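Local coordinates for protein DNA polymerase sliding clamp B (Sulfolobus tokodaii, PDB 3AIZ) that serves as a subunit of a ring that encircles DNA and tethers the replicative polymerase and other DNA-processing proteins to it, at residues L28-D33 against L66-N71; F36-T41 against Q124-K129; L46-K51 against G238-W243; T135-G140 against L187-V192. One frame throughout, in Å; residues are numbered along the deposited sequence.

Interaction 1 of 4, residues L28-D33 against L66-N71; sequences LNFTED and LGIKIN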
loop_
_atom_site.group_PDB
_atom_site.type_symbol
_atom_site.label_atom_id
_atom_site.label_comp_id
_atom_site.label_asym_id
_atom_site.label_seq_id
_atom_site.Cartn_x
_atom_site.Cartn_y
_atom_site.Cartn_z
ATOM N N LEU A 28 30.345 4.203 -24.925
ATOM C CA LEU A 28 30.921 5.306 -24.169
ATOM C C LEU A 28 32.301 5.641 -24.714
ATOM O O LEU A 28 33.208 4.809 -24.683
ATOM C CB LEU A 28 31.030 4.952 -22.687
ATOM C CG LEU A 28 29.792 5.125 -21.809
ATOM C CD1 LEU A 28 30.056 4.566 -20.423
ATOM C CD2 LEU A 28 29.390 6.589 -21.731
ATOM N N ASN A 29 32.458 6.860 -25.217
ATOM C CA ASN A 29 33.734 7.300 -25.761
ATOM C C ASN A 29 34.503 8.167 -24.772
ATOM O O ASN A 29 34.045 9.243 -24.388
ATOM C CB ASN A 29 33.524 8.053 -27.075
ATOM C CG ASN A 29 32.843 7.203 -28.129
ATOM O OD1 ASN A 29 33.358 6.162 -28.534
ATOM N ND2 ASN A 29 31.677 7.647 -28.582
ATOM N N PHE A 30 35.671 7.686 -24.361
ATOM C CA PHE A 30 36.538 8.437 -23.462
ATOM C C PHE A 30 37.617 9.164 -24.254
ATOM O O PHE A 30 38.505 8.536 -24.827
ATOM C CB PHE A 30 37.185 7.508 -22.435
ATOM C CG PHE A 30 36.203 6.832 -21.523
ATOM C CD1 PHE A 30 35.601 5.641 -21.893
ATOM C CD2 PHE A 30 35.884 7.385 -20.295
ATOM C CE1 PHE A 30 34.698 5.016 -21.054
ATOM C CE2 PHE A 30 34.982 6.763 -19.452
ATOM C CZ PHE A 30 34.388 5.578 -19.833
ATOM N N THR A 31 37.533 10.489 -24.287
ATOM C CA THR A 31 38.515 11.296 -24.998
ATOM C C THR A 31 39.177 12.272 -24.039
ATOM O O THR A 31 38.836 12.321 -22.859
ATOM C CB THR A 31 37.876 12.088 -26.154
ATOM O OG1 THR A 31 37.136 13.196 -25.627
ATOM C CG2 THR A 31 36.951 11.200 -26.966
ATOM N N GLU A 32 40.121 13.053 -24.552
ATOM C CA GLU A 32 40.831 14.026 -23.734
ATOM C C GLU A 32 39.915 15.175 -23.323
ATOM O O GLU A 32 40.043 15.722 -22.228
ATOM C CB GLU A 32 42.045 14.574 -24.487
ATOM C CG GLU A 32 42.860 15.589 -23.697
ATOM C CD GLU A 32 43.936 16.256 -24.535
ATOM O OE1 GLU A 32 43.890 16.129 -25.778
ATOM O OE2 GLU A 32 44.825 16.912 -23.952
ATOM N N ASP A 33 38.985 15.528 -24.203
ATOM C CA ASP A 33 38.142 16.700 -23.993
ATOM C C ASP A 33 36.777 16.387 -23.378
ATOM O O ASP A 33 36.114 17.281 -22.852
ATOM C CB ASP A 33 37.965 17.472 -25.302
ATOM C CG ASP A 33 39.256 18.106 -25.781
ATOM O OD1 ASP A 33 40.252 18.073 -25.025
ATOM O OD2 ASP A 33 39.275 18.640 -26.911
ATOM N N LEU A 66 39.694 5.887 -26.211
ATOM C CA LEU A 66 39.153 4.534 -26.218
ATOM C C LEU A 66 37.643 4.543 -25.989
ATOM O O LEU A 66 37.115 5.423 -25.308
ATOM C CB LEU A 66 39.858 3.684 -25.155
ATOM C CG LEU A 66 39.410 2.234 -24.957
ATOM C CD1 LEU A 66 40.579 1.369 -24.512
ATOM C CD2 LEU A 66 38.266 2.153 -23.959
ATOM N N GLY A 67 36.952 3.564 -26.565
ATOM C CA GLY A 67 35.511 3.456 -26.413
ATOM C C GLY A 67 35.076 2.094 -25.908
ATOM O O GLY A 67 35.559 1.066 -26.381
ATOM N N ILE A 68 34.159 2.084 -24.945
ATOM C CA ILE A 68 33.675 0.835 -24.369
ATOM C C ILE A 68 32.187 0.636 -24.637
ATOM O O ILE A 68 31.353 1.397 -24.149
ATOM C CB ILE A 68 33.910 0.784 -22.848
ATOM C CG1 ILE A 68 35.301 1.317 -22.501
ATOM C CG2 ILE A 68 33.729 -0.635 -22.329
ATOM C CD1 ILE A 68 35.620 1.270 -21.022
ATOM N N LYS A 69 31.861 -0.395 -25.409
ATOM C CA LYS A 69 30.471 -0.713 -25.716
ATOM C C LYS A 69 29.837 -1.489 -24.566
ATOM O O LYS A 69 30.168 -2.650 -24.333
ATOM C CB LYS A 69 30.384 -1.516 -27.014
ATOM C CG LYS A 69 28.968 -1.801 -27.483
ATOM C CD LYS A 69 28.968 -2.404 -28.878
ATOM C CE LYS A 69 27.554 -2.672 -29.367
ATOM N NZ LYS A 69 26.868 -3.701 -28.539
ATOM N N ILE A 70 28.924 -0.840 -23.849
ATOM C CA ILE A 70 28.322 -1.433 -22.659
ATOM C C ILE A 70 26.799 -1.498 -22.739
ATOM O O ILE A 70 26.180 -0.828 -23.565
ATOM C CB ILE A 70 28.704 -0.643 -21.396
ATOM C CG1 ILE A 70 28.005 0.717 -21.391
ATOM C CG2 ILE A 70 30.212 -0.477 -21.309
ATOM C CD1 ILE A 70 28.279 1.538 -20.155
ATOM N N ASN A 71 26.207 -2.311 -21.869
ATOM C CA ASN A 71 24.757 -2.413 -21.761
ATOM C C ASN A 71 24.208 -1.281 -20.902
ATOM O O ASN A 71 24.402 -1.262 -19.686
ATOM C CB ASN A 71 24.362 -3.771 -21.174
ATOM C CG ASN A 71 22.859 -4.002 -21.182
ATOM O OD1 ASN A 71 22.071 -3.060 -21.093
ATOM N ND2 ASN A 71 22.458 -5.264 -21.284
#
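Leu28 and Phe30 send their side chains to the same face of the sheet as Leu66 and Ile68, and this is the packed side of the contact. Ile70 holds CG1 between its backbone N and carbonyl carbon (chi1 70°), and CD1 at its end meets Leu28 CD1 at 3.5 Å, while the Phe30 ring brings CE1 to 3.9 Å from Ile68 CD1. Leu66 O lies at the edge of that ring, in its plane, and accepts a bond from Phe30 N over 2.8 Å. Leu98 of strand 97-104 closes over Leu28, Ile68 and Ile70. Underneath runs a regular antiparallel pairing, in which Leu28 with Ile68 and Phe30 with Leu66 are the hydrogen-bonded pairs; it joins strands 25-30 and 66-71 in the N-terminal domain of the PCNA fold, and the N-to-C directions of 28-30 and 66-71 differ by 162°. The reverse face is sparser: Asn29 stands opposite Gly67, where no side chain answers it, and its OD1 comes only to 4.1 Å from Gly67 CA. That amide is bonded away from strand 66-71, OD1 taking the backbone N-H of Asp123 and ND2 giving a weak bond to Phe36 O. Past Phe30 the strand gives way to a loop, and Glu32 and Asp33 lie exposed.

Interaction 2 of 4, residues F36-T41 against Q124-K129; sequences FSRYLT and QLTEPK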
loop_
_atom_site.group_PDB
_atom_site.type_symbol
_atom_site.label_atom_id
_atom_site.label_comp_id
_atom_site.label_asym_id
_atom_site.label_seq_id
_atom_site.Cartn_x
_atom_site.Cartn_y
_atom_site.Cartn_z
ATOM N N PHE A 36 31.720 10.882 -23.967
ATOM C CA PHE A 36 30.500 11.078 -24.735
ATOM C C PHE A 36 30.022 9.818 -25.440
ATOM O O PHE A 36 30.797 8.901 -25.701
ATOM C CB PHE A 36 30.688 12.198 -25.759
ATOM C CG PHE A 36 31.563 11.817 -26.919
ATOM C CD1 PHE A 36 32.916 12.113 -26.911
ATOM C CD2 PHE A 36 31.031 11.166 -28.020
ATOM C CE1 PHE A 36 33.719 11.765 -27.978
ATOM C CE2 PHE A 36 31.831 10.817 -29.089
ATOM C CZ PHE A 36 33.176 11.116 -29.067
ATOM N N SER A 37 28.730 9.794 -25.745
ATOM C CA SER A 37 28.129 8.715 -26.509
ATOM C C SER A 37 27.146 9.317 -27.502
ATOM O O SER A 37 26.350 10.182 -27.141
ATOM C CB SER A 37 27.410 7.739 -25.579
ATOM O OG SER A 37 26.850 6.663 -26.310
ATOM N N ARG A 38 27.209 8.874 -28.752
ATOM C CA ARG A 38 26.319 9.406 -29.775
ATOM C C ARG A 38 25.845 8.320 -30.732
ATOM O O ARG A 38 26.643 7.552 -31.267
ATOM C CB ARG A 38 26.995 10.545 -30.547
ATOM C CG ARG A 38 28.064 10.104 -31.539
ATOM C CD ARG A 38 27.537 10.127 -32.969
ATOM N NE ARG A 38 28.568 9.779 -33.943
ATOM C CZ ARG A 38 28.401 9.833 -35.261
ATOM N NH1 ARG A 38 27.241 10.224 -35.769
ATOM N NH2 ARG A 38 29.395 9.498 -36.074
ATOM N N TYR A 39 24.534 8.257 -30.933
ATOM C CA TYR A 39 23.960 7.331 -31.897
ATOM C C TYR A 39 22.892 8.032 -32.720
ATOM O O TYR A 39 22.329 9.044 -32.303
ATOM C CB TYR A 39 23.374 6.102 -31.200
ATOM C CG TYR A 39 22.196 6.410 -30.313
ATOM C CD1 TYR A 39 22.381 6.913 -29.033
ATOM C CD2 TYR A 39 20.896 6.197 -30.753
ATOM C CE1 TYR A 39 21.307 7.198 -28.214
ATOM C CE2 TYR A 39 19.814 6.479 -29.942
ATOM C CZ TYR A 39 20.025 6.979 -28.672
ATOM O OH TYR A 39 18.954 7.263 -27.856
ATOM N N LEU A 40 22.623 7.480 -33.895
ATOM C CA LEU A 40 21.672 8.064 -34.824
ATOM C C LEU A 40 20.561 7.059 -35.090
ATOM O O LEU A 40 20.823 5.944 -35.538
ATOM C CB LEU A 40 22.392 8.426 -36.122
ATOM C CG LEU A 40 21.642 9.164 -37.226
ATOM C CD1 LEU A 40 21.019 10.442 -36.694
ATOM C CD2 LEU A 40 22.594 9.467 -38.374
ATOM N N THR A 41 19.324 7.445 -34.798
ATOM C CA THR A 41 18.185 6.560 -35.017
ATOM C C THR A 41 18.211 5.983 -36.429
ATOM O O THR A 41 18.762 6.590 -37.347
ATOM C CB THR A 41 16.844 7.284 -34.784
ATOM O OG1 THR A 41 16.748 8.411 -35.662
ATOM C CG2 THR A 41 16.734 7.756 -33.341
ATOM N N GLN A 124 33.767 8.759 -33.604
ATOM C CA GLN A 124 33.891 10.208 -33.742
ATOM C C GLN A 124 32.547 10.934 -33.681
ATOM O O GLN A 124 31.558 10.488 -34.263
ATOM C CB GLN A 124 34.626 10.564 -35.035
ATOM C CG GLN A 124 36.065 10.074 -35.081
ATOM C CD GLN A 124 36.940 10.728 -34.029
ATOM O OE1 GLN A 124 36.529 11.686 -33.373
ATOM N NE2 GLN A 124 38.156 10.215 -33.866
ATOM N N LEU A 125 32.529 12.058 -32.971
ATOM C CA LEU A 125 31.320 12.858 -32.813
ATOM C C LEU A 125 31.131 13.791 -34.006
ATOM O O LEU A 125 31.832 14.796 -34.136
ATOM C CB LEU A 125 31.392 13.666 -31.515
ATOM C CG LEU A 125 30.128 14.409 -31.083
ATOM C CD1 LEU A 125 28.953 13.452 -31.021
ATOM C CD2 LEU A 125 30.340 15.091 -29.738
ATOM N N THR A 126 30.181 13.456 -34.872
ATOM C CA THR A 126 29.958 14.225 -36.092
ATOM C C THR A 126 28.662 15.031 -36.040
ATOM O O THR A 126 27.665 14.660 -36.660
ATOM C CB THR A 126 29.929 13.310 -37.332
ATOM O OG1 THR A 126 31.007 12.369 -37.260
ATOM C CG2 THR A 126 30.055 14.132 -38.609
ATOM N N GLU A 127 28.682 16.136 -35.300
ATOM C CA GLU A 127 27.536 17.036 -35.238
ATOM C C GLU A 127 27.409 17.818 -36.540
ATOM O O GLU A 127 28.414 18.177 -37.151
ATOM C CB GLU A 127 27.676 18.015 -34.067
ATOM C CG GLU A 127 27.811 17.368 -32.698
ATOM C CD GLU A 127 27.796 18.387 -31.571
ATOM O OE1 GLU A 127 27.044 19.380 -31.676
ATOM O OE2 GLU A 127 28.530 18.196 -30.577
ATOM N N PRO A 128 26.168 18.082 -36.972
ATOM C CA PRO A 128 25.935 18.907 -38.162
ATOM C C PRO A 128 26.595 20.275 -38.019
ATOM O O PRO A 128 26.504 20.894 -36.958
ATOM C CB PRO A 128 24.410 19.058 -38.187
ATOM C CG PRO A 128 23.903 17.857 -37.473
ATOM C CD PRO A 128 24.911 17.572 -36.397
ATOM N N LYS A 129 27.257 20.733 -39.076
ATOM C CA LYS A 129 27.924 22.031 -39.052
ATOM C C LYS A 129 27.132 23.065 -39.841
ATOM O O LYS A 129 27.223 23.130 -41.066
ATOM C CB LYS A 129 29.349 21.920 -39.602
ATOM C CG LYS A 129 30.285 21.082 -38.743
ATOM C CD LYS A 129 31.699 21.081 -39.303
ATOM C CE LYS A 129 32.642 20.275 -38.426
ATOM N NZ LYS A 129 34.044 20.324 -38.926
#
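Arg38 reaches from strand 34-40 to the loop at 124-129 and does most of the touching with its own length. Its CG sits between the backbone N and the carbonyl carbon (chi1 74°), which lifts the chain off the sheet toward the loop; a bend at chi2, 102°, then turns the guanidinium against the Gln124 to Thr126 backbone. Two N-H groups converge on one acceptor: Arg38 NE lies 3.1 Å and NH2 3.0 Å from Gln124 O, both weak bonds because the hydrogens point well aside from the oxygen. Thr126 N stands 4.0 Å above the centre of the guanidinium plane, so the flat group is laid against the loop backbone by one of its faces. Thr126 OG1 is near NH2, but at a poor angle for bonding.

Leu125 touches both Arg38 and Phe36. With CG anti to its N (chi1 -171°), one methyl, CD1, rests 3.5 Å from Arg38 CG, while CD2 lies over a face of the Phe36 ring. Ring atom CE2 of Phe36 comes to 3.8 Å from Leu125 CB, the two side chains sliding past one another in opposite directions. Beyond them, Ile49 of the next strand also touches Leu125.

The loop is the interdomain connector of PCNA, a segment that in relatives helps bind partner proteins. Its grip here combines an apolar anchor with two weak bonds to a single carbonyl and a long, weak ion pair from Arg38 to Asp123, consistent with a linker held mainly by apolar contact at Leu125.

Interaction 3 of 4, residues L46-K51 against G238-W243; sequences LMVIFK and GQLIFW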
loop_
_atom_site.group_PDB
_atom_site.type_symbol
_atom_site.label_atom_id
_atom_site.label_comp_id
_atom_site.label_asym_id
_atom_site.label_seq_id
_atom_site.Cartn_x
_atom_site.Cartn_y
_atom_site.Cartn_z
ATOM N N LEU A 46 16.966 11.708 -36.271
ATOM C CA LEU A 46 17.330 12.219 -34.955
ATOM C C LEU A 46 18.679 11.687 -34.492
ATOM O O LEU A 46 18.902 10.476 -34.466
ATOM C CB LEU A 46 16.257 11.849 -33.929
ATOM C CG LEU A 46 16.548 12.232 -32.478
ATOM C CD1 LEU A 46 16.555 13.743 -32.315
ATOM C CD2 LEU A 46 15.532 11.599 -31.548
ATOM N N MET A 47 19.572 12.597 -34.122
ATOM C CA MET A 47 20.859 12.217 -33.553
ATOM C C MET A 47 20.902 12.533 -32.066
ATOM O O MET A 47 20.839 13.695 -31.668
ATOM C CB MET A 47 22.005 12.936 -34.263
ATOM C CG MET A 47 23.358 12.727 -33.598
ATOM S SD MET A 47 24.717 13.478 -34.510
ATOM C CE MET A 47 24.614 12.574 -36.054
ATOM N N VAL A 48 21.007 11.494 -31.245
ATOM C CA VAL A 48 21.081 11.681 -29.803
ATOM C C VAL A 48 22.533 11.712 -29.338
ATOM O O VAL A 48 23.311 10.808 -29.641
ATOM C CB VAL A 48 20.322 10.580 -29.045
ATOM C CG1 VAL A 48 20.347 10.857 -27.553
ATOM C CG2 VAL A 48 18.890 10.488 -29.544
ATOM N N ILE A 49 22.890 12.763 -28.608
ATOM C CA ILE A 49 24.244 12.908 -28.095
ATOM C C ILE A 49 24.258 13.077 -26.581
ATOM O O ILE A 49 23.539 13.907 -26.027
ATOM C CB ILE A 49 24.972 14.109 -28.729
ATOM C CG1 ILE A 49 25.161 13.893 -30.230
ATOM C CG2 ILE A 49 26.317 14.329 -28.064
ATOM C CD1 ILE A 49 25.853 15.043 -30.920
ATOM N N PHE A 50 25.082 12.274 -25.922
ATOM C CA PHE A 50 25.338 12.416 -24.499
ATOM C C PHE A 50 26.785 12.852 -24.338
ATOM O O PHE A 50 27.689 12.180 -24.827
ATOM C CB PHE A 50 25.093 11.083 -23.789
ATOM C CG PHE A 50 25.768 10.969 -22.456
ATOM C CD1 PHE A 50 25.308 11.685 -21.366
ATOM C CD2 PHE A 50 26.858 10.133 -22.290
ATOM C CE1 PHE A 50 25.929 11.577 -20.139
ATOM C CE2 PHE A 50 27.482 10.022 -21.065
ATOM C CZ PHE A 50 27.017 10.745 -19.988
ATOM N N LYS A 51 27.010 13.981 -23.674
ATOM C CA LYS A 51 28.363 14.525 -23.572
ATOM C C LYS A 51 28.683 15.170 -22.225
ATOM O O LYS A 51 27.922 15.992 -21.718
ATOM C CB LYS A 51 28.625 15.519 -24.709
ATOM C CG LYS A 51 29.951 16.257 -24.598
ATOM C CD LYS A 51 30.328 16.929 -25.908
ATOM C CE LYS A 51 29.285 17.946 -26.336
ATOM N NZ LYS A 51 29.582 18.521 -27.681
ATOM N N GLY A 238 26.990 17.572 -17.072
ATOM C CA GLY A 238 26.453 16.594 -18.001
ATOM C C GLY A 238 25.460 17.225 -18.957
ATOM O O GLY A 238 24.610 18.018 -18.551
ATOM N N GLN A 239 25.560 16.867 -20.231
ATOM C CA GLN A 239 24.807 17.563 -21.262
ATOM C C GLN A 239 24.160 16.617 -22.268
ATOM O O GLN A 239 24.795 15.682 -22.758
ATOM C CB GLN A 239 25.725 18.554 -21.982
ATOM C CG GLN A 239 25.037 19.428 -23.012
ATOM C CD GLN A 239 25.952 20.511 -23.551
ATOM O OE1 GLN A 239 27.108 20.623 -23.138
ATOM N NE2 GLN A 239 25.439 21.317 -24.475
ATOM N N LEU A 240 22.889 16.868 -22.564
ATOM C CA LEU A 240 22.190 16.158 -23.628
ATOM C C LEU A 240 22.087 17.060 -24.849
ATOM O O LEU A 240 21.774 18.243 -24.730
ATOM C CB LEU A 240 20.795 15.727 -23.175
ATOM C CG LEU A 240 20.635 14.272 -22.731
ATOM C CD1 LEU A 240 19.222 14.016 -22.234
ATOM C CD2 LEU A 240 20.984 13.326 -23.867
ATOM N N ILE A 241 22.359 16.502 -26.020
ATOM C CA ILE A 241 22.320 17.277 -27.252
ATOM C C ILE A 241 21.569 16.519 -28.334
ATOM O O ILE A 241 21.898 15.374 -28.644
ATOM C CB ILE A 241 23.736 17.611 -27.756
ATOM C CG1 ILE A 241 24.526 18.349 -26.672
ATOM C CG2 ILE A 241 23.666 18.437 -29.032
ATOM C CD1 ILE A 241 25.941 18.686 -27.072
ATOM N N PHE A 242 20.557 17.161 -28.905
ATOM C CA PHE A 242 19.751 16.535 -29.943
ATOM C C PHE A 242 19.882 17.272 -31.266
ATOM O O PHE A 242 20.056 18.488 -31.298
ATOM C CB PHE A 242 18.282 16.481 -29.524
ATOM C CG PHE A 242 18.030 15.650 -28.301
ATOM C CD1 PHE A 242 17.993 16.233 -27.047
ATOM C CD2 PHE A 242 17.825 14.284 -28.408
ATOM C CE1 PHE A 242 17.760 15.471 -25.920
ATOM C CE2 PHE A 242 17.591 13.516 -27.285
ATOM C CZ PHE A 242 17.559 14.111 -26.039
ATOM N N TRP A 243 19.802 16.521 -32.357
ATOM C CA TRP A 243 19.773 17.104 -33.690
ATOM C C TRP A 243 18.612 16.515 -34.476
ATOM O O TRP A 243 18.537 15.302 -34.674
ATOM C CB TRP A 243 21.091 16.859 -34.426
ATOM C CG TRP A 243 22.210 17.750 -33.977
ATOM C CD1 TRP A 243 23.200 17.441 -33.091
ATOM C CD2 TRP A 243 22.453 19.098 -34.396
ATOM N NE1 TRP A 243 24.046 18.513 -32.934
ATOM C CE2 TRP A 243 23.609 19.542 -33.724
ATOM C CE3 TRP A 243 21.807 19.972 -35.276
ATOM C CZ2 TRP A 243 24.131 20.821 -33.903
ATOM C CZ3 TRP A 243 22.326 21.241 -35.452
ATOM C CH2 TRP A 243 23.477 21.653 -34.768
#
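Ile49 and Ile241 are paired across the strands, Ile49 CB 3.8 Å from Ile241 CB, their side chains crossing at a slant in the middle of a five-pair antiparallel ladder. Six backbone bonds hold it, two each at Met47 with Trp243, Ile49 with Ile241 and Lys51 with Gln239. On the face of the isoleucines, Ile49 CD1 meets the edge of the Trp243 indole at CD1, 4.2 Å away, and Met47 SD makes an oblique Met-aromatic contact 5.3 Å from the centroid of its five-membered ring. Lys51 lies across Ile241: a kink at chi3 (60°) lays CE 3.5 Å from Ile241 CD1. On the other face Val48 and Phe242 run side by side, Val48 CG1 to Phe242 CE2 at 3.8 Å, with Leu46 CD1 touching the same ring obliquely.

Further out, Glu127 of the connecting loop contacts two of these groups, by a salt bridge to Lys51 NZ and a weak hydrogen bond from Trp243 NE1. Helix 202-211 covers the opposite face through Val204, Val208 and Val211, which pack on Leu46, Leu240 and Phe242. Strand 46-53 belongs to the N-terminal domain and strand 239-244 to the C-terminal one, and this pairing is the seam at which the two PCNA domains join edge to edge.

Interaction 4 of 4, residues T135-G140 against L187-V192; sequences TFTTDG and LKSLNV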
loop_
_atom_site.group_PDB
_atom_site.type_symbol
_atom_site.label_atom_id
_atom_site.label_comp_id
_atom_site.label_asym_id
_atom_site.label_seq_id
_atom_site.Cartn_x
_atom_site.Cartn_y
_atom_site.Cartn_z
ATOM N N THR A 135 18.341 31.184 -31.996
ATOM C CA THR A 135 18.552 30.430 -30.767
ATOM C C THR A 135 17.743 31.045 -29.633
ATOM O O THR A 135 17.666 32.265 -29.506
ATOM C CB THR A 135 20.041 30.391 -30.358
ATOM O OG1 THR A 135 20.527 31.726 -30.166
ATOM C CG2 THR A 135 20.875 29.700 -31.427
ATOM N N PHE A 136 17.130 30.198 -28.817
ATOM C CA PHE A 136 16.412 30.674 -27.644
ATOM C C PHE A 136 16.570 29.710 -26.477
ATOM O O PHE A 136 16.798 28.517 -26.672
ATOM C CB PHE A 136 14.932 30.916 -27.957
ATOM C CG PHE A 136 14.196 29.695 -28.435
ATOM C CD1 PHE A 136 14.093 29.416 -29.787
ATOM C CD2 PHE A 136 13.590 28.836 -27.533
ATOM C CE1 PHE A 136 13.408 28.297 -30.229
ATOM C CE2 PHE A 136 12.903 27.717 -27.970
ATOM C CZ PHE A 136 12.811 27.450 -29.318
ATOM N N THR A 137 16.462 30.237 -25.264
ATOM C CA THR A 137 16.609 29.424 -24.067
ATOM C C THR A 137 15.331 29.466 -23.243
ATOM O O THR A 137 14.704 30.515 -23.108
ATOM C CB THR A 137 17.796 29.900 -23.208
ATOM O OG1 THR A 137 18.951 30.068 -24.038
ATOM C CG2 THR A 137 18.107 28.887 -22.115
ATOM N N THR A 138 14.943 28.318 -22.700
ATOM C CA THR A 138 13.730 28.231 -21.900
ATOM C C THR A 138 13.763 27.013 -20.989
ATOM O O THR A 138 14.514 26.069 -21.230
ATOM C CB THR A 138 12.476 28.155 -22.790
ATOM O OG1 THR A 138 11.307 28.077 -21.966
ATOM C CG2 THR A 138 12.536 26.933 -23.691
ATOM N N ASP A 139 12.950 27.041 -19.939
ATOM C CA ASP A 139 12.836 25.904 -19.037
ATOM C C ASP A 139 12.190 24.733 -19.769
ATOM O O ASP A 139 11.232 24.913 -20.519
ATOM C CB ASP A 139 12.020 26.280 -17.801
ATOM C CG ASP A 139 11.988 25.175 -16.763
ATOM O OD1 ASP A 139 12.791 25.231 -15.807
ATOM O OD2 ASP A 139 11.162 24.248 -16.904
ATOM N N GLY A 140 12.721 23.534 -19.549
ATOM C CA GLY A 140 12.254 22.347 -20.241
ATOM C C GLY A 140 10.777 22.054 -20.058
ATOM O O GLY A 140 10.144 21.461 -20.930
ATOM N N LEU A 187 10.500 32.536 -22.854
ATOM C CA LEU A 187 11.923 32.513 -23.175
ATOM C C LEU A 187 12.749 33.341 -22.198
ATOM O O LEU A 187 12.432 34.497 -21.922
ATOM C CB LEU A 187 12.155 33.011 -24.603
ATOM C CG LEU A 187 11.322 32.341 -25.699
ATOM C CD1 LEU A 187 11.615 32.966 -27.050
ATOM C CD2 LEU A 187 11.574 30.844 -25.733
ATOM N N LYS A 188 13.809 32.736 -21.672
ATOM C CA LYS A 188 14.754 33.447 -20.824
ATOM C C LYS A 188 15.680 34.297 -21.685
ATOM O O LYS A 188 16.197 35.321 -21.239
ATOM C CB LYS A 188 15.573 32.462 -19.991
ATOM C CG LYS A 188 14.742 31.558 -19.099
ATOM C CD LYS A 188 15.632 30.669 -18.246
ATOM C CE LYS A 188 14.810 29.806 -17.303
ATOM N NZ LYS A 188 15.680 28.983 -16.418
ATOM N N SER A 189 15.884 33.860 -22.925
ATOM C CA SER A 189 16.717 34.586 -23.876
ATOM C C SER A 189 16.319 34.253 -25.309
ATOM O O SER A 189 15.897 33.135 -25.601
ATOM C CB SER A 189 18.196 34.258 -23.657
ATOM O OG SER A 189 18.475 32.913 -24.005
ATOM N N LEU A 190 16.458 35.228 -26.200
ATOM C CA LEU A 190 16.114 35.039 -27.605
ATOM C C LEU A 190 17.103 35.761 -28.516
ATOM O O LEU A 190 17.313 36.966 -28.392
ATOM C CB LEU A 190 14.690 35.527 -27.878
ATOM C CG LEU A 190 14.203 35.443 -29.326
ATOM C CD1 LEU A 190 14.236 34.008 -29.823
ATOM C CD2 LEU A 190 12.806 36.023 -29.455
ATOM N N ASN A 191 17.710 35.012 -29.431
ATOM C CA ASN A 191 18.675 35.572 -30.368
ATOM C C ASN A 191 18.282 35.278 -31.812
ATOM O O ASN A 191 18.396 34.145 -32.277
ATOM C CB ASN A 191 20.076 35.025 -30.083
ATOM C CG ASN A 191 20.562 35.360 -28.682
ATOM O OD1 ASN A 191 20.111 36.328 -28.069
ATOM N ND2 ASN A 191 21.490 34.558 -28.171
ATOM N N VAL A 192 17.816 36.304 -32.516
ATOM C CA VAL A 192 17.353 36.137 -33.888
ATOM C C VAL A 192 18.234 36.895 -34.877
ATOM O O VAL A 192 17.985 38.063 -35.175
ATOM C CB VAL A 192 15.893 36.602 -34.050
ATOM C CG1 VAL A 192 15.409 36.350 -35.467
ATOM C CG2 VAL A 192 14.999 35.893 -33.044
HETATM O O HOH W 1 19.860 32.090 -26.972
#
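Thr137 faces two residues at once, Lys188 and Ser189, in a classic beta bulge that interrupts the pairing of strands 134-138 and 186-192. Its carbonyl takes the N-H of Lys188, Thr137 O to Lys188 N at 2.8 Å, while its own N-H goes to Ser189 O. The side chains join in: Thr137 OG1 donates to Ser189 OG over 2.9 Å. Ser189 puts that hydroxyl between its N and carbonyl carbon (chi1 68°), on the same side of the sheet as Thr135 and Thr137. A water adds a loose bridge there, 3.3 Å from Thr135 OG1 and only weakly bound to Ser189 OG.

The opposite face is apolar. Leu187 crosses the Phe136 ring obliquely, CD2 to CD2 at 3.4 Å, and Leu190 CD1 lies 3.7 Å from Phe136 CB; Val166 touches both Phe136 and Leu190. Lys188 stretches out along the strand end, its NZ bonded to Gln216 O and Asn217 OD1. The first strand ends at Thr138, and Asp139 is the N-cap of helix 140-150, its OD2 taking the Asp141 N-H. A strand leading through an N-cap into a helix belongs to the PCNA domain, whose sheets lie outside the helices that line the ring.

Interactions 1, 2 and 3 run from the N-terminal domain to the seam between the domains. Asn29 N is 2.7 Å from Phe36 O, a probable hydrogen bond linking the first two, and the centres of interactions 1 and 2 lie about 13 Å apart; Ser37 O and Phe50 N, at 2.7 Å, link interaction 2 to interaction 3, their centres about 8 Å apart. Strands 25-30, 34-40 and 46-53 are thus successive neighbours, and the connecting loop of interaction 2 reaches interaction 3 too. Interaction 4 stands apart in the C-terminal half, about 9 Å from interaction 3 between nearest atoms. Interactions 1 and 4 lie on opposite sides of the chain's centre, about 32 Å apart between centres.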